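Local coordinates for protein putative phosphosugar isomerases (Salmonella typhimurium LT2, PDB 3FKJ) that probably acts as a sugar-phosphate isomerase, binding a phosphorylated carbohydrate through its SIS fold, although its substrate is not established, at residues 150-161 against 179-190; 292-301 against 313-324. All blocks are in the same frame, centred on the assembly; numbering follows the deposited sequence.

Interaction 1. Residues 150-161 against 179-190; sequences DPAQQKAAYSLW and LVSAFGRFSDVV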
# COMPACT_ATOMS: atom_id res chain seq x y z
N ASP A 150 -14.68 -22.33 -10.59
CA ASP A 150 -13.83 -22.92 -9.55
C ASP A 150 -13.04 -21.80 -8.92
O ASP A 150 -12.29 -21.16 -9.63
CB ASP A 150 -12.85 -23.90 -10.20
CG ASP A 150 -11.99 -24.66 -9.20
OD1 ASP A 150 -12.22 -24.57 -7.97
OD2 ASP A 150 -11.09 -25.38 -9.70
N PRO A 151 -13.26 -21.53 -7.61
CA PRO A 151 -12.51 -20.52 -6.85
C PRO A 151 -10.96 -20.73 -6.83
O PRO A 151 -10.21 -19.76 -6.88
CB PRO A 151 -13.09 -20.65 -5.43
CG PRO A 151 -14.39 -21.29 -5.60
CD PRO A 151 -14.28 -22.19 -6.77
N ALA A 152 -10.52 -21.98 -6.80
CA ALA A 152 -9.10 -22.32 -6.85
C ALA A 152 -8.44 -21.94 -8.18
O ALA A 152 -7.23 -21.98 -8.31
CB ALA A 152 -8.92 -23.88 -6.56
N GLN A 153 -9.24 -21.58 -9.18
CA GLN A 153 -8.74 -21.11 -10.50
C GLN A 153 -9.02 -19.64 -10.81
O GLN A 153 -8.74 -19.15 -11.91
CB GLN A 153 -9.37 -21.94 -11.59
CG GLN A 153 -9.05 -23.38 -11.49
CD GLN A 153 -9.51 -24.08 -12.69
OE1 GLN A 153 -9.13 -23.73 -13.81
NE2 GLN A 153 -10.38 -25.08 -12.50
N GLN A 154 -9.51 -18.93 -9.82
CA GLN A 154 -9.66 -17.48 -9.95
C GLN A 154 -8.35 -16.71 -9.80
O GLN A 154 -7.36 -17.20 -9.24
CB GLN A 154 -10.75 -16.98 -9.01
CG GLN A 154 -12.15 -17.46 -9.45
CD GLN A 154 -13.20 -17.18 -8.40
OE1 GLN A 154 -12.89 -17.00 -7.23
NE2 GLN A 154 -14.43 -17.13 -8.81
N LYS A 155 -8.37 -15.50 -10.36
CA LYS A 155 -7.17 -14.62 -10.47
C LYS A 155 -6.40 -14.50 -9.16
O LYS A 155 -5.21 -14.71 -9.16
CB LYS A 155 -7.59 -13.23 -10.93
CG LYS A 155 -6.46 -12.27 -11.27
CD LYS A 155 -6.97 -10.95 -11.86
CE LYS A 155 -7.66 -10.04 -10.86
NZ LYS A 155 -8.44 -8.96 -11.57
N ALA A 156 -7.09 -14.19 -8.06
CA ALA A 156 -6.42 -14.01 -6.77
C ALA A 156 -5.87 -15.32 -6.25
O ALA A 156 -4.78 -15.33 -5.64
CB ALA A 156 -7.35 -13.37 -5.73
N ALA A 157 -6.61 -16.43 -6.47
CA ALA A 157 -6.16 -17.76 -6.09
C ALA A 157 -4.78 -18.08 -6.72
O ALA A 157 -3.92 -18.66 -6.08
CB ALA A 157 -7.18 -18.82 -6.48
N TYR A 158 -4.60 -17.72 -7.99
CA TYR A 158 -3.35 -17.99 -8.70
C TYR A 158 -2.16 -17.23 -8.10
O TYR A 158 -1.03 -17.69 -8.16
CB TYR A 158 -3.51 -17.68 -10.19
CG TYR A 158 -3.89 -18.88 -11.05
CD1 TYR A 158 -2.95 -19.82 -11.43
CD2 TYR A 158 -5.19 -19.05 -11.49
CE1 TYR A 158 -3.29 -20.91 -12.24
CE2 TYR A 158 -5.54 -20.13 -12.27
CZ TYR A 158 -4.59 -21.06 -12.64
OH TYR A 158 -4.96 -22.11 -13.44
N SER A 159 -2.43 -16.08 -7.48
CA SER A 159 -1.37 -15.36 -6.78
C SER A 159 -0.82 -16.27 -5.68
O SER A 159 0.38 -16.28 -5.44
CB SER A 159 -1.82 -13.99 -6.22
OG SER A 159 -2.61 -14.10 -5.04
N LEU A 160 -1.70 -17.04 -5.02
CA LEU A 160 -1.28 -17.85 -3.88
C LEU A 160 -0.62 -19.14 -4.38
O LEU A 160 0.37 -19.57 -3.82
CB LEU A 160 -2.43 -18.13 -2.91
CG LEU A 160 -2.06 -18.89 -1.61
CD1 LEU A 160 -0.95 -18.25 -0.80
CD2 LEU A 160 -3.27 -19.11 -0.75
N TRP A 161 -1.17 -19.72 -5.45
CA TRP A 161 -0.57 -20.91 -6.10
C TRP A 161 0.88 -20.61 -6.55
O TRP A 161 1.79 -21.38 -6.28
CB TRP A 161 -1.38 -21.38 -7.31
CG TRP A 161 -2.66 -22.15 -6.97
CD1 TRP A 161 -3.92 -21.76 -7.24
CD2 TRP A 161 -2.75 -23.43 -6.33
NE1 TRP A 161 -4.82 -22.72 -6.82
CE2 TRP A 161 -4.13 -23.76 -6.25
CE3 TRP A 161 -1.81 -24.33 -5.82
CZ2 TRP A 161 -4.59 -24.96 -5.68
CZ3 TRP A 161 -2.27 -25.52 -5.24
CH2 TRP A 161 -3.65 -25.81 -5.17
N LEU A 179 -1.20 -26.85 2.48
CA LEU A 179 -1.81 -25.73 1.78
C LEU A 179 -2.50 -26.24 0.50
O LEU A 179 -3.57 -25.76 0.14
CB LEU A 179 -0.78 -24.63 1.50
CG LEU A 179 -1.26 -23.20 1.15
CD1 LEU A 179 -0.25 -22.20 1.57
CD2 LEU A 179 -1.56 -23.06 -0.32
N VAL A 180 -1.90 -27.23 -0.15
CA VAL A 180 -2.46 -27.85 -1.34
C VAL A 180 -3.77 -28.54 -1.03
O VAL A 180 -4.70 -28.49 -1.84
CB VAL A 180 -1.47 -28.86 -1.98
CG1 VAL A 180 -2.19 -29.79 -2.95
CG2 VAL A 180 -0.31 -28.13 -2.67
N SER A 181 -3.86 -29.17 0.13
CA SER A 181 -5.10 -29.87 0.50
C SER A 181 -6.08 -28.85 1.09
O SER A 181 -7.27 -29.02 0.93
CB SER A 181 -4.83 -31.09 1.40
OG SER A 181 -4.79 -30.75 2.77
N ALA A 182 -5.57 -27.78 1.73
CA ALA A 182 -6.43 -26.63 2.11
C ALA A 182 -7.11 -26.08 0.87
O ALA A 182 -8.32 -25.86 0.87
CB ALA A 182 -5.63 -25.54 2.79
N PHE A 183 -6.34 -25.85 -0.19
CA PHE A 183 -6.91 -25.38 -1.48
C PHE A 183 -7.93 -26.37 -2.07
O PHE A 183 -8.85 -25.95 -2.79
CB PHE A 183 -5.81 -25.12 -2.53
CG PHE A 183 -5.64 -23.67 -2.94
CD1 PHE A 183 -6.74 -22.93 -3.37
CD2 PHE A 183 -4.37 -23.09 -3.00
CE1 PHE A 183 -6.60 -21.61 -3.80
CE2 PHE A 183 -4.20 -21.74 -3.41
CZ PHE A 183 -5.31 -21.01 -3.80
N GLY A 184 -7.75 -27.66 -1.79
CA GLY A 184 -8.71 -28.69 -2.24
C GLY A 184 -10.05 -28.61 -1.53
O GLY A 184 -11.05 -29.13 -2.03
N ARG A 185 -10.06 -27.96 -0.36
CA ARG A 185 -11.27 -27.78 0.43
C ARG A 185 -11.90 -26.41 0.19
O ARG A 185 -12.98 -26.10 0.72
CB ARG A 185 -10.95 -27.94 1.92
CG ARG A 185 -10.82 -29.38 2.34
CD ARG A 185 -10.69 -29.50 3.84
NE ARG A 185 -9.36 -29.12 4.30
CZ ARG A 185 -8.27 -29.86 4.16
NH1 ARG A 185 -8.33 -31.05 3.55
NH2 ARG A 185 -7.10 -29.42 4.61
N PHE A 186 -11.24 -25.61 -0.62
CA PHE A 186 -11.56 -24.20 -0.68
C PHE A 186 -12.92 -23.96 -1.34
O PHE A 186 -13.68 -23.11 -0.87
CB PHE A 186 -10.47 -23.43 -1.41
CG PHE A 186 -10.66 -21.93 -1.38
CD1 PHE A 186 -10.77 -21.25 -0.16
CD2 PHE A 186 -10.75 -21.19 -2.56
CE1 PHE A 186 -10.92 -19.84 -0.11
CE2 PHE A 186 -10.94 -19.81 -2.52
CZ PHE A 186 -11.02 -19.14 -1.29
N SER A 187 -13.21 -24.71 -2.40
CA SER A 187 -14.47 -24.53 -3.12
C SER A 187 -15.66 -24.81 -2.23
O SER A 187 -16.64 -24.07 -2.27
CB SER A 187 -14.56 -25.44 -4.35
OG SER A 187 -15.83 -25.30 -4.97
N ASP A 188 -15.57 -25.87 -1.42
CA ASP A 188 -16.63 -26.19 -0.47
C ASP A 188 -16.79 -25.11 0.59
O ASP A 188 -17.92 -24.75 0.93
CB ASP A 188 -16.38 -27.52 0.23
CG ASP A 188 -16.62 -28.73 -0.71
OD1 ASP A 188 -17.17 -28.56 -1.87
OD2 ASP A 188 -16.17 -29.82 -0.28
N VAL A 189 -15.67 -24.60 1.09
CA VAL A 189 -15.72 -23.50 2.07
C VAL A 189 -16.34 -22.23 1.43
O VAL A 189 -17.24 -21.62 2.03
CB VAL A 189 -14.34 -23.24 2.75
CG1 VAL A 189 -14.28 -21.86 3.42
CG2 VAL A 189 -14.06 -24.35 3.78
N VAL A 190 -15.89 -21.86 0.23
CA VAL A 190 -16.46 -20.70 -0.47
C VAL A 190 -17.99 -20.85 -0.64
O VAL A 190 -18.75 -19.95 -0.26
CB VAL A 190 -15.74 -20.41 -1.83
CG1 VAL A 190 -16.59 -19.48 -2.73
CG2 VAL A 190 -14.32 -19.75 -1.59
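Phe-183 lies flat against the indole of Trp-161, its ring centroid 3.8 Å from that of the five-membered ring and the two planes only 9° apart. This offset stack is the heart of a helix-against-helix contact in a SIS-family protein, where helix 155-161 runs nearly antiparallel (164°) to helix 179-184. The axes stay 12.2 Å apart, so large side chains must bridge the gap. The overlap is close, with Trp-161 CZ2 3.2 Å from Phe-183 CG. A chi1 of -114°, away from the usual staggered values, turns the phenyl ring flat against the indole face. Leu-160 reaches the Phe-183 ring with CD2, which comes within 3.9 Å of CE2, and the methyls of Ala-152 and Ala-157 close in on the CD1 and CE1 side. At the indole's rim Val-180 places CG2 near the ring plane, beside CZ3. Outside the pair, the ring of His-24 lies at a shallow angle to Trp-161, and Phe-312 meets Phe-183 edge-to-face, which extends the aromatic cluster.

The second half of the contact belongs to Pro-151, in the short 3-10 turn ahead of the helix. Its CB sits 3.7 Å from Phe-186 CE2, while CG slides past Val-190, whose CG1 is 4.0 Å away, and CD faces Ser-187. Phe-186 meets the proline obliquely, with the edge of its ring near Ala-152 N.

No hydrogen bond joins the two segments. The indole's rotation is also restrained from within its own segment: Trp-161 NE1 donates to Ala-152 O over 2.9 Å, landing on a lone pair in the carbonyl plane, with the oxygen somewhat tilted from the indole plane.

Interaction 2. Residues 292-301 against 313-324; sequences QLIDADKLGI and CGLLHNCVLDVY. With SCN (thiocyanate ion), chain C.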
# COMPACT_ATOMS: atom_id res chain seq x y z
N GLN A 292 -20.28 -3.19 9.84
CA GLN A 292 -20.57 -4.49 9.24
C GLN A 292 -19.31 -5.31 9.43
O GLN A 292 -18.25 -4.98 8.86
CB GLN A 292 -20.88 -4.37 7.75
CG GLN A 292 -21.01 -5.73 7.02
CD GLN A 292 -22.24 -6.50 7.48
OE1 GLN A 292 -23.25 -5.91 7.81
NE2 GLN A 292 -22.14 -7.83 7.51
N LEU A 293 -19.41 -6.34 10.25
CA LEU A 293 -18.32 -7.26 10.45
C LEU A 293 -18.48 -8.45 9.51
O LEU A 293 -19.54 -9.05 9.44
CB LEU A 293 -18.30 -7.73 11.91
CG LEU A 293 -17.13 -8.61 12.35
CD1 LEU A 293 -15.76 -8.00 12.04
CD2 LEU A 293 -17.29 -8.88 13.83
N ILE A 294 -17.44 -8.78 8.76
CA ILE A 294 -17.39 -10.03 8.00
C ILE A 294 -16.17 -10.80 8.48
O ILE A 294 -15.04 -10.41 8.21
CB ILE A 294 -17.35 -9.77 6.49
CG1 ILE A 294 -18.57 -8.90 6.08
CG2 ILE A 294 -17.33 -11.10 5.74
CD1 ILE A 294 -18.60 -8.45 4.64
N ASP A 295 -16.40 -11.90 9.21
CA ASP A 295 -15.34 -12.60 9.91
C ASP A 295 -14.98 -13.90 9.20
O ASP A 295 -15.82 -14.80 9.10
CB ASP A 295 -15.78 -12.90 11.35
CG ASP A 295 -14.65 -13.55 12.19
OD1 ASP A 295 -13.51 -13.71 11.67
OD2 ASP A 295 -14.91 -13.88 13.37
N ALA A 296 -13.72 -14.01 8.73
CA ALA A 296 -13.29 -15.25 8.05
C ALA A 296 -13.49 -16.49 8.93
O ALA A 296 -13.95 -17.53 8.44
CB ALA A 296 -11.85 -15.15 7.59
N ASP A 297 -13.16 -16.38 10.21
CA ASP A 297 -13.26 -17.50 11.16
C ASP A 297 -14.67 -18.04 11.35
O ASP A 297 -14.82 -19.21 11.67
CB ASP A 297 -12.67 -17.14 12.53
CG ASP A 297 -11.33 -17.82 12.81
OD1 ASP A 297 -11.03 -18.84 12.16
OD2 ASP A 297 -10.56 -17.33 13.69
N LYS A 298 -15.69 -17.20 11.17
CA LYS A 298 -17.08 -17.64 11.26
C LYS A 298 -17.53 -18.29 9.97
O LYS A 298 -18.49 -19.05 9.96
CB LYS A 298 -18.02 -16.46 11.58
CG LYS A 298 -18.38 -16.30 13.04
CD LYS A 298 -17.18 -16.44 13.96
CE LYS A 298 -17.51 -16.04 15.39
NZ LYS A 298 -16.29 -15.99 16.25
N LEU A 299 -16.86 -17.99 8.87
CA LEU A 299 -17.28 -18.49 7.57
C LEU A 299 -16.44 -19.68 7.11
O LEU A 299 -16.41 -19.99 5.91
CB LEU A 299 -17.25 -17.35 6.53
CG LEU A 299 -18.06 -16.10 6.88
CD1 LEU A 299 -17.71 -14.96 5.93
CD2 LEU A 299 -19.55 -16.42 6.88
N GLY A 300 -15.75 -20.33 8.04
CA GLY A 300 -15.16 -21.65 7.78
C GLY A 300 -13.72 -21.68 7.31
O GLY A 300 -13.30 -22.61 6.61
N ILE A 301 -12.95 -20.66 7.68
CA ILE A 301 -11.51 -20.71 7.48
C ILE A 301 -10.88 -21.84 8.30
O ILE A 301 -9.91 -22.44 7.84
CB ILE A 301 -10.82 -19.34 7.74
CG1 ILE A 301 -10.79 -18.53 6.45
CG2 ILE A 301 -9.39 -19.50 8.25
CD1 ILE A 301 -9.68 -18.90 5.48
N CYS A 313 -7.62 -16.09 3.90
CA CYS A 313 -8.61 -15.10 4.36
C CYS A 313 -8.97 -14.08 3.29
O CYS A 313 -10.13 -13.78 3.13
CB CYS A 313 -8.16 -14.39 5.63
SG CYS A 313 -8.30 -15.43 7.10
N GLY A 314 -7.99 -13.57 2.55
CA GLY A 314 -8.27 -12.56 1.53
C GLY A 314 -9.12 -13.14 0.41
O GLY A 314 -10.08 -12.55 -0.01
N LEU A 315 -8.72 -14.32 -0.06
CA LEU A 315 -9.45 -15.04 -1.08
C LEU A 315 -10.89 -15.34 -0.67
O LEU A 315 -11.82 -15.15 -1.44
CB LEU A 315 -8.75 -16.35 -1.39
CG LEU A 315 -7.37 -16.32 -2.03
CD1 LEU A 315 -6.91 -17.74 -2.24
CD2 LEU A 315 -7.40 -15.56 -3.34
N LEU A 316 -11.08 -15.77 0.56
CA LEU A 316 -12.44 -15.99 1.03
C LEU A 316 -13.28 -14.71 1.07
O LEU A 316 -14.46 -14.73 0.65
CB LEU A 316 -12.42 -16.67 2.41
CG LEU A 316 -13.77 -16.99 3.05
CD1 LEU A 316 -14.56 -18.00 2.24
CD2 LEU A 316 -13.51 -17.52 4.45
N HIS A 317 -12.71 -13.61 1.60
CA HIS A 317 -13.45 -12.34 1.65
C HIS A 317 -13.84 -11.90 0.24
O HIS A 317 -14.96 -11.52 0.04
CB HIS A 317 -12.64 -11.21 2.32
CG HIS A 317 -12.54 -11.33 3.81
ND1 HIS A 317 -13.64 -11.27 4.64
CD2 HIS A 317 -11.46 -11.47 4.62
CE1 HIS A 317 -13.24 -11.39 5.90
NE2 HIS A 317 -11.93 -11.52 5.91
N ASN A 318 -12.93 -11.97 -0.75
CA ASN A 318 -13.26 -11.58 -2.12
C ASN A 318 -14.55 -12.31 -2.56
O ASN A 318 -15.46 -11.70 -3.11
CB ASN A 318 -12.15 -11.98 -3.12
CG ASN A 318 -10.88 -11.11 -3.07
OD1 ASN A 318 -10.82 -10.03 -2.48
ND2 ASN A 318 -9.86 -11.59 -3.78
N CYS A 319 -14.64 -13.59 -2.28
CA CYS A 319 -15.80 -14.39 -2.66
C CYS A 319 -17.07 -14.07 -1.87
O CYS A 319 -18.15 -13.95 -2.45
CB CYS A 319 -15.48 -15.88 -2.54
SG CYS A 319 -14.12 -16.43 -3.61
N VAL A 320 -16.94 -13.93 -0.56
CA VAL A 320 -18.10 -13.69 0.31
C VAL A 320 -18.71 -12.32 -0.01
O VAL A 320 -19.93 -12.16 -0.01
CB VAL A 320 -17.71 -13.81 1.81
CG1 VAL A 320 -18.71 -13.08 2.71
CG2 VAL A 320 -17.57 -15.30 2.22
N LEU A 321 -17.84 -11.35 -0.32
CA LEU A 321 -18.25 -9.99 -0.67
C LEU A 321 -19.13 -9.92 -1.92
O LEU A 321 -19.97 -9.03 -2.01
CB LEU A 321 -17.02 -9.05 -0.82
CG LEU A 321 -16.40 -8.50 0.47
CD1 LEU A 321 -15.02 -7.89 0.22
CD2 LEU A 321 -17.34 -7.51 1.15
N ASP A 322 -18.96 -10.85 -2.86
CA ASP A 322 -19.82 -10.91 -4.06
C ASP A 322 -21.28 -10.89 -3.67
O ASP A 322 -22.10 -10.28 -4.36
CB ASP A 322 -19.55 -12.15 -4.92
CG ASP A 322 -18.33 -12.01 -5.83
OD1 ASP A 322 -17.87 -10.88 -6.08
OD2 ASP A 322 -17.82 -13.04 -6.33
N VAL A 323 -21.58 -11.53 -2.54
CA VAL A 323 -22.97 -11.67 -2.08
C VAL A 323 -23.45 -10.32 -1.55
O VAL A 323 -24.50 -9.85 -1.95
CB VAL A 323 -23.14 -12.81 -1.00
CG1 VAL A 323 -24.62 -12.95 -0.56
CG2 VAL A 323 -22.56 -14.14 -1.52
N TYR A 324 -22.66 -9.68 -0.69
CA TYR A 324 -23.03 -8.39 -0.16
C TYR A 324 -23.12 -7.35 -1.27
O TYR A 324 -24.02 -6.54 -1.26
CB TYR A 324 -22.03 -7.92 0.89
CG TYR A 324 -22.09 -8.71 2.16
CD1 TYR A 324 -21.37 -9.89 2.29
CD2 TYR A 324 -22.86 -8.28 3.23
CE1 TYR A 324 -21.42 -10.64 3.45
CE2 TYR A 324 -22.91 -9.01 4.40
CZ TYR A 324 -22.18 -10.20 4.51
OH TYR A 324 -22.21 -10.95 5.68
S SCN C . -10.51 -16.84 -4.81
C SCN C . -10.75 -15.14 -5.27
N SCN C . -10.89 -14.02 -5.57
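Ile-294 drives its CD1 methyl over one face of the Tyr-324 ring, a CH-pi contact 3.9 Å from the centroid and 16° off the ring normal. The same methyl also touches Leu-321, while the other branch, CG2, rests against both Val-320 CG1 and the imidazole of His-317. This is a strand-on-helix layer of an alpha/beta SIS-type fold, and its buried middle is tight. Ile-294 O meets the edge of the His-317 ring, 3.1 Å from CE1, while NE2 of that histidine is spent on Gln-268 O of the next strand. Further along, Ala-296 CB touches Cys-313 SG at 3.6 Å, and Ile-301 slides past Leu-316, its CG1 3.5 Å from CD2. Leu-299 and Val-320 reach tip to tip, CD1 to CG2.

Gln-292 NE2 approaches Tyr-324 CE2 obliquely; this amide nitrogen and the tyrosine OH both hydrogen-bond Asp-200 OD2, which ties the two side chains together.

The loose side is at Lys-298, which is exposed and whose NZ makes a long salt bridge, 3.8 Å, to Asp-295 OD2. Asp-295 itself is buried and anchored: its OD1 closes an Asx turn by accepting from Asp-297 N and also pairs with Arg-274. On another flank of the helix Asn-318 ND2 donates to the nitrogen of a thiocyanate, probably from the crystallisation liquor, at 3.2 Å and 157°.

Strand 290-295 is one of the two outer strands of a four-stranded parallel sheet, bonded to 263-268. Strand 292-295 and helix 313-324 run at 130° to each other, with helix 198-208 beside Gln-292 and helix 223-238 beside His-317 and Leu-321.

Overall arrangement
Both contacts are largely buried and made by apolar side chains with no hydrogen bond across, yet they join different elements. Interaction 1 sets helix against helix, near the five-stranded sheet's half of the chain, and relies on aromatic stacking; interaction 2 lays a helix on an edge strand of the four-stranded sheet with branched aliphatic side chains, and carries more polar tethering to its surroundings. The centres of interactions 1 and 2 are about 14 Å apart. The two touch directly: Leu-315 of helix 313-331 meets Ala-156, Ala-157 and Phe-186, with Leu-315 CD2 3.3 Å from Ala-156 CB. That helix therefore presents one flank to the strand and another to the helical pair.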